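PDB 3HA9: thioredoxin domain-containing protein from Aeropyrum pernix, which is of unknown function but has a thioredoxin-like fold of the AhpC/TSA family and may act as an oxidoreductase with antioxidant activity. Local coordinates for residues T24-V29 with M100-I105. Numbering follows the deposited sequence.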
# COMPACT_ATOMS: atom_id res chain seq x y z
N THR A 24 -7.98 6.63 -5.34
CA THR A 24 -7.19 6.24 -6.51
C THR A 24 -6.65 7.47 -7.25
O THR A 24 -7.12 8.59 -7.02
CB THR A 24 -7.94 5.34 -7.50
OG1 THR A 24 -8.93 6.10 -8.21
CG2 THR A 24 -8.58 4.16 -6.77
N ILE A 25 -5.67 7.25 -8.12
CA ILE A 25 -4.99 8.33 -8.85
C ILE A 25 -5.98 9.16 -9.66
O ILE A 25 -5.75 10.35 -9.95
CB ILE A 25 -3.84 7.77 -9.73
CG1 ILE A 25 -2.96 8.90 -10.29
CG2 ILE A 25 -4.38 6.77 -10.81
CD1 ILE A 25 -1.76 8.43 -11.09
N ASP A 26 -7.10 8.52 -10.00
CA ASP A 26 -8.17 9.15 -10.76
C ASP A 26 -9.22 9.84 -9.87
O ASP A 26 -10.12 10.52 -10.38
CB ASP A 26 -8.81 8.11 -11.68
CG ASP A 26 -7.85 7.65 -12.76
OD1 ASP A 26 -7.26 8.52 -13.43
OD2 ASP A 26 -7.68 6.42 -12.96
N GLY A 27 -9.08 9.66 -8.56
CA GLY A 27 -9.92 10.35 -7.58
C GLY A 27 -11.09 9.54 -7.04
O GLY A 27 -11.94 10.09 -6.34
N GLU A 28 -11.14 8.25 -7.36
CA GLU A 28 -12.17 7.34 -6.85
C GLU A 28 -11.82 6.82 -5.45
O GLU A 28 -10.71 6.34 -5.22
CB GLU A 28 -12.33 6.15 -7.80
CG GLU A 28 -13.16 4.99 -7.24
CD GLU A 28 -13.16 3.76 -8.13
OE1 GLU A 28 -14.09 2.93 -8.00
OE2 GLU A 28 -12.24 3.60 -8.96
N VAL A 29 -12.78 6.90 -4.53
CA VAL A 29 -12.59 6.41 -3.15
C VAL A 29 -12.98 4.93 -3.08
O VAL A 29 -14.10 4.57 -3.41
CB VAL A 29 -13.40 7.27 -2.14
CG1 VAL A 29 -13.38 6.65 -0.74
CG2 VAL A 29 -12.86 8.70 -2.11
N MET A 100 4.50 11.28 -13.44
CA MET A 100 5.71 10.56 -13.02
C MET A 100 5.38 9.21 -12.42
O MET A 100 6.08 8.22 -12.66
CB MET A 100 6.49 11.39 -12.00
CG MET A 100 7.16 12.61 -12.60
SD MET A 100 7.86 13.77 -11.36
CE MET A 100 8.93 12.60 -10.49
N PHE A 101 4.31 9.18 -11.61
CA PHE A 101 3.86 7.97 -10.95
C PHE A 101 3.41 6.97 -12.01
O PHE A 101 3.85 5.81 -11.99
CB PHE A 101 2.72 8.35 -9.98
CG PHE A 101 2.10 7.18 -9.21
CD1 PHE A 101 2.79 6.00 -8.96
CD2 PHE A 101 0.83 7.34 -8.67
CE1 PHE A 101 2.18 4.94 -8.21
CE2 PHE A 101 0.21 6.32 -7.93
CZ PHE A 101 0.89 5.12 -7.68
N ARG A 102 2.58 7.42 -12.95
CA ARG A 102 2.13 6.57 -14.06
C ARG A 102 3.26 6.01 -14.88
O ARG A 102 3.25 4.82 -15.23
CB ARG A 102 1.18 7.34 -14.98
CG ARG A 102 -0.19 7.57 -14.37
CD ARG A 102 -1.12 8.28 -15.36
NE ARG A 102 -2.32 8.85 -14.73
CZ ARG A 102 -3.41 8.16 -14.38
NH1 ARG A 102 -3.48 6.85 -14.57
NH2 ARG A 102 -4.45 8.79 -13.86
N LYS A 103 4.24 6.87 -15.17
CA LYS A 103 5.38 6.47 -15.98
C LYS A 103 6.22 5.40 -15.29
O LYS A 103 6.68 4.47 -15.94
CB LYS A 103 6.24 7.70 -16.34
CG LYS A 103 7.45 7.40 -17.22
CD LYS A 103 7.02 6.86 -18.56
CE LYS A 103 8.06 7.07 -19.63
NZ LYS A 103 7.41 7.03 -20.95
N PHE A 104 6.40 5.54 -13.99
CA PHE A 104 7.14 4.56 -13.20
C PHE A 104 6.44 3.21 -13.28
O PHE A 104 7.07 2.17 -13.56
CB PHE A 104 7.31 5.02 -11.74
CG PHE A 104 7.94 3.99 -10.86
CD1 PHE A 104 9.32 3.94 -10.72
CD2 PHE A 104 7.15 3.04 -10.20
CE1 PHE A 104 9.91 2.95 -9.92
CE2 PHE A 104 7.74 2.05 -9.40
CZ PHE A 104 9.12 2.01 -9.26
N ILE A 105 5.13 3.22 -13.04
CA ILE A 105 4.36 1.98 -13.07
C ILE A 105 4.31 1.38 -14.48
O ILE A 105 4.39 0.14 -14.64
CB ILE A 105 2.94 2.17 -12.45
CG1 ILE A 105 3.06 2.59 -10.98
CG2 ILE A 105 2.07 0.89 -12.62
CD1 ILE A 105 3.70 1.52 -10.03
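I25 lays its CD1 methyl over the centre of the R102 guanidinium, 3.6 Å above the plane, and the same methyl meets the arginine's aliphatic part, 3.7 Å from R102 CG. CG1 stands anti to the backbone N (chi1 -170°) and chi2 is also extended, which carries CD1 out to the helix, while CG2 lies 3.7 Å from R102 NH2. On its other flank CD1 comes obliquely to the ring of F101, 3.7 Å from CD2, filling the angle between two consecutive helical side chains. In this thioredoxin-like domain the contact joins the beta-hairpin of strands 22-23 and 29-30 to helix 98-108, next to edge strand 114-117: I25 hydrogen-bonds through its backbone to M115, which also touches F101. The hairpin turn is type I from T24 to G27, closed by G27 N to T24 O at 2.7 Å, with a G1 bulge at G27, where positive phi would jam a side chain against the preceding carbonyl O. From it D26 gives a salt bridge in which R102 NH2 donates to D26 OD1 over 2.9 Å. The acceptor lies near the guanidinium plane, but the N-H...O angle is a bent 140° and OD1 is met 40° out of the carboxylate plane. D26 OD2 stays 4.1 Å from R102 NH2, which makes this a single-pronged pairing, the two planes turned against each other. Cutting I25 back to alanine would probably open a gap beside F101 and leave the guanidinium held by D26 but freer to tilt. E28 N donates to T24 OG1 at 3.2 Å across the loop's base, beside the backbone bond from T24 N to E28 O.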